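Local coordinates for protein CyaB (Pseudomonas aeruginosa, PDB 3R5G) that probably makes cyclic AMP from ATP as an adenylyl cyclase, here represented by the catalytic domain of a longer membrane protein, at residues I46-I54 / M63-T71; E153-Y161 / P184-D192. All blocks are in the same frame, centred on the assembly; numbering follows the deposited sequence.

Contact 1: residues I46-I54 / M63-T71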
ATOM      1  N   ILE A  46       6.703  17.539  -9.251  1.00 13.26           N
ATOM      2  CA  ILE A  46       6.460  17.062 -10.611  1.00 14.02           C
ATOM      3  C   ILE A  46       5.008  16.625 -10.899  1.00 13.06           C
ATOM      4  O   ILE A  46       4.452  16.998 -11.914  1.00 12.73           O
ATOM      5  CB  ILE A  46       7.448  15.903 -10.950  1.00 11.95           C
ATOM      6  CG1 ILE A  46       8.884  16.368 -10.774  1.00 14.20           C
ATOM      7  CG2 ILE A  46       7.177  15.385 -12.400  1.00 12.31           C
ATOM      8  CD1 ILE A  46       9.983  15.354 -10.909  1.00 13.18           C
ATOM      9  N   ALA A  47       4.371  15.939  -9.942  1.00 13.76           N
ATOM     10  CA  ALA A  47       2.984  15.584 -10.123  1.00 13.97           C
ATOM     11  C   ALA A  47       2.115  16.831 -10.231  1.00 15.05           C
ATOM     12  O   ALA A  47       1.251  16.860 -11.090  1.00 15.64           O
ATOM     13  CB  ALA A  47       2.492  14.718  -8.945  1.00 14.84           C
ATOM     14  N   LEU A  48       2.388  17.879  -9.403  1.00 14.83           N
ATOM     15  CA  LEU A  48       1.570  19.130  -9.548  1.00 16.05           C
ATOM     16  C   LEU A  48       1.734  19.750 -10.960  1.00 13.24           C
ATOM     17  O   LEU A  48       0.739  20.091 -11.608  1.00 16.48           O
ATOM     18  CB  LEU A  48       1.932  20.180  -8.455  1.00 14.51           C
ATOM     19  CG  LEU A  48       1.298  21.637  -8.583  1.00 19.89           C
ATOM     20  CD1 LEU A  48      -0.270  21.763  -8.321  1.00 27.50           C
ATOM     21  CD2 LEU A  48       2.085  22.669  -7.686  1.00 20.15           C
ATOM     22  N   LYS A  49       2.987  19.796 -11.440  1.00 12.84           N
ATOM     23  CA  LYS A  49       3.293  20.385 -12.736  1.00 14.30           C
ATOM     24  C   LYS A  49       2.490  19.704 -13.893  1.00 13.05           C
ATOM     25  O   LYS A  49       1.985  20.306 -14.833  1.00 13.25           O
ATOM     26  CB  LYS A  49       4.780  20.257 -13.018  1.00 17.92           C
ATOM     27  CG  LYS A  49       5.084  20.559 -14.422  1.00 20.19           C
ATOM     28  CD  LYS A  49       6.533  20.159 -14.726  1.00 32.99           C
ATOM     29  CE  LYS A  49       7.458  21.372 -14.771  1.00 38.71           C
ATOM     30  NZ  LYS A  49       8.810  21.000 -14.279  1.00 39.09           N
ATOM     31  N   TYR A  50       2.374  18.365 -13.794  1.00 11.57           N
ATOM     32  CA  TYR A  50       1.689  17.642 -14.767  1.00 11.49           C
ATOM     33  C   TYR A  50       0.178  17.502 -14.595  1.00  9.98           C
ATOM     34  O   TYR A  50      -0.495  16.927 -15.461  1.00 13.22           O
ATOM     35  CB  TYR A  50       2.314  16.196 -14.848  1.00  9.74           C
ATOM     36  CG  TYR A  50       3.585  16.217 -15.719  1.00  9.17           C
ATOM     37  CD1 TYR A  50       3.516  16.083 -17.152  1.00  9.42           C
ATOM     38  CD2 TYR A  50       4.856  16.454 -15.098  1.00 10.93           C
ATOM     39  CE1 TYR A  50       4.710  16.197 -17.893  1.00  8.43           C
ATOM     40  CE2 TYR A  50       6.014  16.584 -15.873  1.00  8.14           C
ATOM     41  CZ  TYR A  50       5.903  16.391 -17.258  1.00 10.10           C
ATOM     42  OH  TYR A  50       7.060  16.556 -17.990  1.00 11.38           O
ATOM     43  N   GLY A  51      -0.274  18.125 -13.518  1.00 11.29           N
ATOM     44  CA  GLY A  51      -1.758  18.195 -13.376  1.00 12.69           C
ATOM     45  C   GLY A  51      -2.286  16.952 -12.630  1.00 11.41           C
ATOM     46  O   GLY A  51      -3.474  16.727 -12.680  1.00 16.07           O
ATOM     47  N   GLY A  52      -1.471  16.187 -11.891  1.00 10.83           N
ATOM     48  CA  GLY A  52      -1.992  14.970 -11.260  1.00  9.87           C
ATOM     49  C   GLY A  52      -2.591  15.263  -9.901  1.00 11.98           C
ATOM     50  O   GLY A  52      -2.328  16.326  -9.301  1.00 15.97           O
ATOM     51  N   THR A  53      -3.396  14.354  -9.452  1.00 11.36           N
ATOM     52  CA  THR A  53      -3.909  14.423  -8.110  1.00 12.20           C
ATOM     53  C   THR A  53      -3.147  13.468  -7.259  1.00 12.96           C
ATOM     54  O   THR A  53      -3.161  12.237  -7.446  1.00 12.91           O
ATOM     55  CB  THR A  53      -5.433  14.004  -8.125  1.00 12.23           C
ATOM     56  OG1 THR A  53      -6.220  14.850  -9.036  1.00 14.49           O
ATOM     57  CG2 THR A  53      -6.013  13.921  -6.657  1.00 13.66           C
ATOM     58  N   ILE A  54      -2.409  14.004  -6.324  1.00 13.31           N
ATOM     59  CA  ILE A  54      -1.604  13.210  -5.416  1.00 14.46           C
ATOM     60  C   ILE A  54      -2.498  12.573  -4.403  1.00 17.06           C
ATOM     61  O   ILE A  54      -3.230  13.279  -3.640  1.00 18.83           O
ATOM     62  CB  ILE A  54      -0.442  13.992  -4.763  1.00 16.39           C
ATOM     63  CG1 ILE A  54       0.373  14.624  -5.858  1.00 17.49           C
ATOM     64  CG2 ILE A  54       0.343  13.048  -3.918  1.00 20.06           C
ATOM     65  CD1 ILE A  54       1.318  15.741  -5.338  1.00 25.49           C
ATOM     66  N   MET A  63       1.355   7.426  -5.090  1.00 11.52           N
ATOM     67  CA  MET A  63       0.171   7.120  -5.847  1.00 11.51           C
ATOM     68  C   MET A  63      -0.395   8.445  -6.359  1.00 11.73           C
ATOM     69  O   MET A  63      -0.574   9.375  -5.539  1.00 12.96           O
ATOM     70  CB  MET A  63      -0.797   6.482  -4.877  1.00 16.72           C
ATOM     71  CG  MET A  63      -2.021   6.080  -5.475  1.00 20.65           C
ATOM     72  SD  MET A  63      -3.201   5.440  -4.176  1.00 25.65           S
ATOM     73  CE  MET A  63      -4.626   5.377  -5.228  1.00 29.08           C
ATOM     74  N   VAL A  64      -0.609   8.569  -7.650  1.00 10.41           N
ATOM     75  CA  VAL A  64      -1.127   9.782  -8.308  1.00 11.39           C
ATOM     76  C   VAL A  64      -2.195   9.345  -9.255  1.00 11.05           C
ATOM     77  O   VAL A  64      -2.065   8.246  -9.862  1.00 12.36           O
ATOM     78  CB  VAL A  64      -0.019  10.528  -9.050  1.00 10.07           C
ATOM     79  CG1 VAL A  64      -0.565  11.803  -9.781  1.00 11.24           C
ATOM     80  CG2 VAL A  64       1.191  10.797  -8.094  1.00 11.39           C
ATOM     81  N   PHE A  65      -3.293  10.093  -9.391  1.00  9.13           N
ATOM     82  CA  PHE A  65      -4.222   9.764 -10.429  1.00  9.00           C
ATOM     83  C   PHE A  65      -4.616  10.943 -11.280  1.00 11.21           C
ATOM     84  O   PHE A  65      -4.496  12.112 -10.808  1.00 10.62           O
ATOM     85  CB  PHE A  65      -5.421   8.983  -9.890  1.00 10.86           C
ATOM     86  CG  PHE A  65      -6.198   9.734  -8.815  1.00 11.50           C
ATOM     87  CD1 PHE A  65      -7.255  10.569  -9.160  1.00 13.18           C
ATOM     88  CD2 PHE A  65      -5.918   9.493  -7.515  1.00 11.92           C
ATOM     89  CE1 PHE A  65      -8.059  11.178  -8.089  1.00 12.58           C
ATOM     90  CE2 PHE A  65      -6.683  10.085  -6.427  1.00 14.70           C
ATOM     91  CZ  PHE A  65      -7.730  10.963  -6.754  1.00 15.09           C
ATOM     92  N   PHE A  66      -5.072  10.659 -12.472  1.00  9.70           N
ATOM     93  CA  PHE A  66      -5.494  11.701 -13.426  1.00 10.80           C
ATOM     94  C   PHE A  66      -6.890  11.398 -13.919  1.00 11.59           C
ATOM     95  O   PHE A  66      -7.248  10.252 -14.191  1.00 12.09           O
ATOM     96  CB  PHE A  66      -4.541  11.721 -14.634  1.00 10.93           C
ATOM     97  CG  PHE A  66      -3.181  12.205 -14.315  1.00 10.22           C
ATOM     98  CD1 PHE A  66      -2.736  13.487 -14.732  1.00 11.40           C
ATOM     99  CD2 PHE A  66      -2.263  11.368 -13.629  1.00 11.88           C
ATOM    100  CE1 PHE A  66      -1.364  13.849 -14.395  1.00 11.28           C
ATOM    101  CE2 PHE A  66      -0.970  11.758 -13.288  1.00  9.56           C
ATOM    102  CZ  PHE A  66      -0.521  12.962 -13.662  1.00 10.41           C
ATOM    103  N   GLY A  67      -7.710  12.410 -14.016  1.00  9.98           N
ATOM    104  CA  GLY A  67      -9.088  12.295 -14.525  1.00 11.06           C
ATOM    105  C   GLY A  67     -10.087  12.760 -13.442  1.00 11.86           C
ATOM    106  O   GLY A  67     -11.290  12.792 -13.747  1.00 14.61           O
ATOM    107  N   ASP A  68      -9.622  13.027 -12.253  1.00 11.21           N
ATOM    108  CA  ASP A  68     -10.504  13.516 -11.187  1.00 13.26           C
ATOM    109  C   ASP A  68      -9.562  14.266 -10.252  1.00 14.47           C
ATOM    110  O   ASP A  68      -8.460  13.794 -10.005  1.00 13.06           O
ATOM    111  CB  ASP A  68     -11.228  12.358 -10.457  1.00 14.73           C
ATOM    112  CG  ASP A  68     -11.983  12.884  -9.238  1.00 15.04           C
ATOM    113  OD1 ASP A  68     -13.172  13.094  -9.421  1.00 19.32           O
ATOM    114  OD2 ASP A  68     -11.428  13.034  -8.152  1.00 16.65           O
ATOM    115  N   PRO A  69     -10.016  15.418  -9.614  1.00 14.76           N
ATOM    116  CA  PRO A  69     -11.340  16.001  -9.771  1.00 17.35           C
ATOM    117  C   PRO A  69     -11.643  16.652 -11.091  1.00 18.85           C
ATOM    118  O   PRO A  69     -12.840  16.845 -11.429  1.00 22.37           O
ATOM    119  CB  PRO A  69     -11.309  17.122  -8.655  1.00 15.70           C
ATOM    120  CG  PRO A  69     -10.444  16.630  -7.563  1.00 16.59           C
ATOM    121  CD  PRO A  69      -9.325  15.905  -8.453  1.00 14.44           C
ATOM    122  N   SER A  70     -10.615  16.977 -11.887  1.00 17.48           N
ATOM    123  CA  SER A  70     -10.832  17.519 -13.197  1.00 17.12           C
ATOM    124  C   SER A  70     -10.256  16.520 -14.200  1.00 18.78           C
ATOM    125  O   SER A  70      -9.503  15.634 -13.822  1.00 16.14           O
ATOM    126  CB  SER A  70     -10.161  18.884 -13.376  1.00 18.07           C
ATOM    127  OG  SER A  70      -8.734  18.727 -13.278  1.00 22.15           O
ATOM    128  N   THR A  71     -10.545  16.759 -15.455  1.00 18.22           N
ATOM    129  CA  THR A  71     -10.080  15.919 -16.553  1.00 18.35           C
ATOM    130  C   THR A  71      -9.803  16.725 -17.788  1.00 18.83           C
ATOM    131  O   THR A  71     -10.522  17.688 -18.137  1.00 21.81           O
ATOM    132  CB  THR A  71     -11.094  14.779 -16.845  1.00 18.89           C
ATOM    133  OG1 THR A  71     -10.660  13.985 -17.952  1.00 17.65           O
ATOM    134  CG2 THR A  71     -12.518  15.354 -17.204  1.00 20.09           C
TER

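Contact 2: residues E153-Y161 / P184-D192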
ATOM      1  N   GLU A 153      12.071   1.119 -14.900  1.00 13.64           N
ATOM      2  CA  GLU A 153      11.085   0.804 -15.968  1.00 12.68           C
ATOM      3  C   GLU A 153       9.761   1.474 -15.608  1.00 11.97           C
ATOM      4  O   GLU A 153       9.420   1.668 -14.387  1.00 14.10           O
ATOM      5  CB  GLU A 153      10.875  -0.709 -15.934  1.00 14.87           C
ATOM      6  CG  GLU A 153      10.088  -1.312 -17.010  1.00 19.66           C
ATOM      7  CD  GLU A 153      10.268  -2.853 -16.960  1.00 20.44           C
ATOM      8  OE1 GLU A 153       9.923  -3.495 -16.000  1.00 20.38           O
ATOM      9  OE2 GLU A 153      10.771  -3.428 -17.949  1.00 28.58           O
ATOM     10  N   ILE A 154       9.062   1.903 -16.652  1.00  9.91           N
ATOM     11  CA  ILE A 154       7.711   2.334 -16.521  1.00  9.37           C
ATOM     12  C   ILE A 154       6.892   1.319 -17.300  1.00  9.24           C
ATOM     13  O   ILE A 154       6.943   1.234 -18.577  1.00 11.60           O
ATOM     14  CB  ILE A 154       7.518   3.698 -17.198  1.00 10.55           C
ATOM     15  CG1 ILE A 154       8.391   4.667 -16.531  1.00  9.59           C
ATOM     16  CG2 ILE A 154       6.045   4.128 -17.084  1.00 12.28           C
ATOM     17  CD1 ILE A 154       8.412   6.114 -17.182  1.00  9.35           C
ATOM     18  N   LEU A 155       6.062   0.621 -16.579  1.00  8.92           N
ATOM     19  CA  LEU A 155       5.210  -0.410 -17.217  1.00  9.82           C
ATOM     20  C   LEU A 155       3.790   0.071 -17.327  1.00  9.78           C
ATOM     21  O   LEU A 155       3.244   0.616 -16.305  1.00 10.95           O
ATOM     22  CB  LEU A 155       5.145  -1.728 -16.436  1.00 11.70           C
ATOM     23  CG  LEU A 155       6.422  -2.553 -16.413  1.00 14.82           C
ATOM     24  CD1 LEU A 155       6.115  -3.965 -15.841  1.00 15.26           C
ATOM     25  CD2 LEU A 155       6.871  -2.770 -17.855  1.00 16.18           C
ATOM     26  N   ILE A 156       3.100  -0.056 -18.452  1.00  8.18           N
ATOM     27  CA  ILE A 156       1.744   0.390 -18.598  1.00  8.28           C
ATOM     28  C   ILE A 156       0.909  -0.749 -19.188  1.00  8.99           C
ATOM     29  O   ILE A 156       1.463  -1.694 -19.840  1.00 10.72           O
ATOM     30  CB  ILE A 156       1.698   1.600 -19.580  1.00  8.68           C
ATOM     31  CG1 ILE A 156       2.107   1.288 -21.047  1.00  8.67           C
ATOM     32  CG2 ILE A 156       2.576   2.694 -19.010  1.00  9.89           C
ATOM     33  CD1 ILE A 156       1.823   2.415 -22.053  1.00 12.26           C
ATOM     34  N   SER A 157      -0.371  -0.691 -19.003  1.00  9.21           N
ATOM     35  CA  SER A 157      -1.312  -1.663 -19.593  1.00  9.49           C
ATOM     36  C   SER A 157      -1.660  -1.270 -20.995  1.00 11.37           C
ATOM     37  O   SER A 157      -1.332  -0.208 -21.543  1.00 11.86           O
ATOM     38  CB  SER A 157      -2.533  -1.700 -18.700  1.00 13.25           C
ATOM     39  OG  SER A 157      -3.217  -0.433 -18.880  1.00 11.95           O
ATOM     40  N   HIS A 158      -2.331  -2.200 -21.671  1.00 12.08           N
ATOM     41  CA  HIS A 158      -2.789  -1.953 -23.013  1.00 12.15           C
ATOM     42  C   HIS A 158      -3.792  -0.822 -23.162  1.00 11.96           C
ATOM     43  O   HIS A 158      -3.717  -0.090 -24.122  1.00 12.87           O
ATOM     44  CB  HIS A 158      -3.361  -3.276 -23.572  1.00 13.13           C
ATOM     45  CG  HIS A 158      -3.781  -3.152 -24.998  1.00 14.48           C
ATOM     46  ND1 HIS A 158      -2.869  -3.132 -26.043  1.00 16.63           N
ATOM     47  CD2 HIS A 158      -4.997  -2.932 -25.552  1.00 17.84           C
ATOM     48  CE1 HIS A 158      -3.509  -2.945 -27.185  1.00 17.26           C
ATOM     49  NE2 HIS A 158      -4.806  -2.840 -26.919  1.00 20.23           N
ATOM     50  N   GLU A 159      -4.708  -0.686 -22.188  1.00 13.32           N
ATOM     51  CA  GLU A 159      -5.617   0.443 -22.222  1.00 13.63           C
ATOM     52  C   GLU A 159      -4.812   1.774 -22.223  1.00 12.44           C
ATOM     53  O   GLU A 159      -5.184   2.674 -22.968  1.00 14.82           O
ATOM     54  CB  GLU A 159      -6.563   0.372 -21.004  1.00 13.83           C
ATOM     55  CG  GLU A 159      -7.730   1.350 -21.172  1.00 23.81           C
ATOM     56  CD  GLU A 159      -8.760   0.863 -22.247  1.00 34.33           C
ATOM     57  OE1 GLU A 159      -8.774  -0.343 -22.598  1.00 35.88           O
ATOM     58  OE2 GLU A 159      -9.528   1.725 -22.750  1.00 41.29           O
ATOM     59  N   THR A 160      -3.786   1.878 -21.374  1.00 11.28           N
ATOM     60  CA  THR A 160      -3.042   3.118 -21.368  1.00 10.16           C
ATOM     61  C   THR A 160      -2.318   3.273 -22.683  1.00 10.36           C
ATOM     62  O   THR A 160      -2.211   4.339 -23.259  1.00 12.19           O
ATOM     63  CB  THR A 160      -2.081   3.105 -20.182  1.00  9.16           C
ATOM     64  OG1 THR A 160      -2.803   2.942 -18.954  1.00 11.04           O
ATOM     65  CG2 THR A 160      -1.273   4.403 -20.104  1.00 10.95           C
ATOM     66  N   TYR A 161      -1.610   2.221 -23.112  1.00 10.13           N
ATOM     67  CA  TYR A 161      -0.896   2.256 -24.404  1.00 12.40           C
ATOM     68  C   TYR A 161      -1.787   2.726 -25.511  1.00 13.06           C
ATOM     69  O   TYR A 161      -1.335   3.571 -26.315  1.00 12.99           O
ATOM     70  CB  TYR A 161      -0.345   0.811 -24.698  1.00 12.80           C
ATOM     71  CG  TYR A 161       0.098   0.678 -26.132  1.00 13.36           C
ATOM     72  CD1 TYR A 161       1.292   1.220 -26.523  1.00 13.96           C
ATOM     73  CD2 TYR A 161      -0.707  -0.017 -27.087  1.00 10.52           C
ATOM     74  CE1 TYR A 161       1.685   1.150 -27.888  1.00 12.28           C
ATOM     75  CE2 TYR A 161      -0.283  -0.110 -28.415  1.00 12.79           C
ATOM     76  CZ  TYR A 161       0.904   0.450 -28.774  1.00 14.12           C
ATOM     77  OH  TYR A 161       1.303   0.443 -30.085  1.00 15.66           O
ATOM     78  N   PRO A 184      -4.212 -13.102 -19.067  1.00 31.60           N
ATOM     79  CA  PRO A 184      -2.957 -12.390 -18.871  1.00 29.65           C
ATOM     80  C   PRO A 184      -3.143 -10.990 -19.388  1.00 25.35           C
ATOM     81  O   PRO A 184      -3.909 -10.765 -20.340  1.00 26.88           O
ATOM     82  CB  PRO A 184      -1.947 -13.274 -19.618  1.00 27.91           C
ATOM     83  CG  PRO A 184      -2.629 -14.689 -19.478  1.00 25.15           C
ATOM     84  CD  PRO A 184      -4.016 -14.313 -19.903  1.00 29.30           C
ATOM     85  N   VAL A 185      -2.558  -9.999 -18.683  1.00 25.42           N
ATOM     86  CA  VAL A 185      -2.601  -8.651 -19.192  1.00 22.73           C
ATOM     87  C   VAL A 185      -1.294  -8.221 -19.951  1.00 14.14           C
ATOM     88  O   VAL A 185      -0.146  -8.421 -19.503  1.00 17.64           O
ATOM     89  CB  VAL A 185      -3.009  -7.550 -18.118  1.00 22.84           C
ATOM     90  CG1 VAL A 185      -4.068  -8.117 -17.072  1.00 23.83           C
ATOM     91  CG2 VAL A 185      -1.798  -6.899 -17.453  1.00 25.63           C
ATOM     92  N   GLN A 186      -1.670  -7.631 -21.042  1.00 18.51           N
ATOM     93  CA  GLN A 186      -0.729  -7.114 -22.032  1.00 15.38           C
ATOM     94  C   GLN A 186      -0.031  -5.939 -21.378  1.00 18.26           C
ATOM     95  O   GLN A 186      -0.711  -5.049 -20.835  1.00 19.37           O
ATOM     96  CB  GLN A 186      -1.417  -6.723 -23.296  1.00 17.92           C
ATOM     97  CG  GLN A 186      -0.506  -6.036 -24.364  1.00 17.30           C
ATOM     98  CD  GLN A 186       0.600  -6.921 -24.819  1.00 20.98           C
ATOM     99  OE1 GLN A 186       0.328  -8.042 -25.307  1.00 19.22           O
ATOM    100  NE2 GLN A 186       1.863  -6.482 -24.668  1.00 15.61           N
ATOM    101  N   ILE A 187       1.274  -5.909 -21.459  1.00 13.94           N
ATOM    102  CA  ILE A 187       2.089  -4.795 -20.826  1.00 15.01           C
ATOM    103  C   ILE A 187       3.080  -4.213 -21.801  1.00 11.79           C
ATOM    104  O   ILE A 187       3.451  -4.814 -22.815  1.00 12.76           O
ATOM    105  CB  ILE A 187       2.761  -5.165 -19.553  1.00 15.81           C
ATOM    106  CG1 ILE A 187       3.829  -6.316 -19.783  1.00 19.52           C
ATOM    107  CG2 ILE A 187       1.625  -5.501 -18.471  1.00 20.32           C
ATOM    108  CD1 ILE A 187       4.772  -6.596 -18.655  1.00 20.99           C
ATOM    109  N   TYR A 188       3.474  -2.948 -21.594  1.00  9.68           N
ATOM    110  CA  TYR A 188       4.478  -2.265 -22.418  1.00 10.11           C
ATOM    111  C   TYR A 188       5.411  -1.437 -21.597  1.00 10.20           C
ATOM    112  O   TYR A 188       5.000  -1.041 -20.465  1.00 10.57           O
ATOM    113  CB  TYR A 188       3.736  -1.249 -23.347  1.00 10.78           C
ATOM    114  CG  TYR A 188       2.689  -1.839 -24.277  1.00 10.19           C
ATOM    115  CD1 TYR A 188       1.435  -2.123 -23.762  1.00  7.69           C
ATOM    116  CD2 TYR A 188       3.001  -2.163 -25.615  1.00  9.30           C
ATOM    117  CE1 TYR A 188       0.455  -2.753 -24.592  1.00 11.56           C
ATOM    118  CE2 TYR A 188       2.049  -2.784 -26.432  1.00 10.87           C
ATOM    119  CZ  TYR A 188       0.789  -3.027 -25.890  1.00 11.90           C
ATOM    120  OH  TYR A 188      -0.186  -3.623 -26.721  1.00 17.21           O
ATOM    121  N   GLN A 189       6.639  -1.286 -22.012  1.00 10.49           N
ATOM    122  CA  GLN A 189       7.627  -0.402 -21.392  1.00  9.70           C
ATOM    123  C   GLN A 189       7.500   0.932 -22.112  1.00 10.51           C
ATOM    124  O   GLN A 189       7.320   1.002 -23.329  1.00 10.42           O
ATOM    125  CB  GLN A 189       9.047  -0.946 -21.623  1.00 14.25           C
ATOM    126  CG  GLN A 189       9.335  -2.197 -20.916  1.00 15.24           C
ATOM    127  CD  GLN A 189      10.614  -2.854 -21.443  1.00 18.17           C
ATOM    128  OE1 GLN A 189      10.851  -2.894 -22.656  1.00 19.66           O
ATOM    129  NE2 GLN A 189      11.351  -3.443 -20.530  1.00 18.86           N
ATOM    130  N   VAL A 190       7.631   2.050 -21.351  1.00  8.44           N
ATOM    131  CA  VAL A 190       7.662   3.367 -21.935  1.00  9.05           C
ATOM    132  C   VAL A 190       9.107   3.811 -22.101  1.00  7.62           C
ATOM    133  O   VAL A 190       9.946   3.651 -21.186  1.00 10.84           O
ATOM    134  CB  VAL A 190       6.911   4.346 -20.937  1.00  7.81           C
ATOM    135  CG1 VAL A 190       7.113   5.766 -21.453  1.00  9.11           C
ATOM    136  CG2 VAL A 190       5.474   4.092 -20.985  1.00 10.78           C
ATOM    137  N   VAL A 191       9.405   4.269 -23.315  1.00  8.18           N
ATOM    138  CA  VAL A 191      10.779   4.583 -23.716  1.00  8.86           C
ATOM    139  C   VAL A 191      10.832   6.092 -24.040  1.00 10.13           C
ATOM    140  O   VAL A 191       9.972   6.623 -24.728  1.00 12.15           O
ATOM    141  CB  VAL A 191      11.146   3.778 -24.970  1.00 12.00           C
ATOM    142  CG1 VAL A 191      12.499   4.166 -25.540  1.00 12.27           C
ATOM    143  CG2 VAL A 191      11.137   2.323 -24.605  1.00 13.03           C
ATOM    144  N   ASP A 192      11.819   6.763 -23.506  1.00 11.27           N
ATOM    145  CA  ASP A 192      11.913   8.200 -23.729  1.00  9.46           C
ATOM    146  C   ASP A 192      12.218   8.459 -25.141  1.00  9.61           C
ATOM    147  O   ASP A 192      12.960   7.697 -25.819  1.00 13.61           O
ATOM    148  CB  ASP A 192      13.125   8.673 -22.938  1.00 12.85           C
ATOM    149  CG  ASP A 192      12.826   8.733 -21.431  1.00 14.08           C
ATOM    150  OD1 ASP A 192      11.763   8.250 -20.990  1.00 18.48           O
ATOM    151  OD2 ASP A 192      13.645   9.325 -20.683  1.00 23.18           O
TER
HETATM  152  O   HOH W   1      10.409   1.757 -19.304  1.00 11.91           O
HETATM  153  O   HOH W   2      -3.130  -4.652 -20.471  1.00 21.83           O

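Contact 1: residues I46-I54 / M63-T71
The open end of the beta hairpin formed by strands 53-58 and 61-66 of the class III cyclase catalytic domain lies here, where Thr53 and Phe65 face each other as an antiparallel hydrogen-bonded pair just after helix 29-50. Thr53 N donates to Phe65 O (2.8 Å), and Phe65 N returns a bond to Thr53 O (2.9 Å). Ile54 and Val64 follow as a non-hydrogen-bonded pair, with Val64 CA close to Thr53 O. The side chain of Thr53 works in two directions. Its CG2, set opposite the backbone N, lies over one face of the Phe65 ring as a CH-pi contact, 3.9 Å from the centroid. Its OG1 donates to Asp68 O (2.7 Å), meeting that oxygen in the carbonyl plane on a lone pair, and so ties the hairpin to the turn that leaves strand 61-66 and enters the cis peptide before Pro69. The carboxylate of Asp68 turns to other partners, a salt bridge to Lys8 and a hydrogen bond to Tyr132. Helix 29-50 ends in a Schellman motif: Gly51, with positive phi, sends its N to Leu48 O, and Gly52 N reaches back to Ala47 O. Gly52 then passes over a face of the Phe66 ring, CA 3.6 Å from the centroid, and the same Gly52 CA lies 3.8 Å from Val64 CG1. Ala47 CB rests on Val64 CG2 (4.2 Å), on the side of the hairpin that also holds Ile54. Tyr50 directs its hydroxyl to Leu197 O, its side chain touching helix 74-100, while its own backbone O comes to the edge of the Phe66 ring, near the ring plane and 3.4 Å from CE1.

Contact 2: residues E153-Y161 / P184-D192
Glu153 crosses to Gln189 with its extended side chain, and Gln189 NE2 donates an almost linear bond to Glu153 OE2 (2.6 Å); OE2 accepts on its anti lone pair and lies in the amide plane of Gln189, while the carboxylate plane is turned 53° from it. The same oxygen also makes a salt bridge to Lys173. Ile154 O accepts from Val190 N, Ile154 CB packs on Val190 CB (3.8 Å), and a water bridges Ile154 N to Val190 O. Leu155 sends CD1 to Ile187 CD1 and lays CD2 alongside Gln189 CG. Ile156 and Tyr188 form a hydrogen-bonded pair, each N bonding to the other's O at 2.9 Å. This joins strand 154-157 to strand 185-190 as antiparallel neighbours in the mixed central sheet of the cyclase fold; 154-157 also runs parallel to 109-116. The side chains of Ile156 and Val190 cross at about a right angle, CG2 touching CG2. Ser157 is the N-cap of helix 158-164, its OG weakly accepting from Thr160 N and also bonded to Asn115. His158, its CG anti to the backbone N (chi1 -176°), lies beside Tyr188 and points the same way, which brings ND1 to Tyr188 OH (2.8 Å) in a bond whose donor could be either. Tyr161 stacks face to face on the Tyr188 ring, centroids 4.0 Å apart and planes at 10°, with its CB over the same face.

Contact 1 and contact 2 reach the same mixed sheet, with centres about 19 Å apart and nearest atoms about 10 Å apart, and they do not touch. Both pair antiparallel strands beside a helix, but contact 1 follows a helix into a strand, whereas contact 2 follows a strand into a helix. Contact 1 is partly buried, relies on glycines and phenylalanine faces, and brings Ile54 against Arg129 of the second subunit. Contact 2 is the more buried, lies within one subunit, and carries more polar side-chain chemistry along with a tyrosine stack. Helix 74-100 packs against both, touching Tyr50 and Phe66 in one and Ile154 and Val190 in the other.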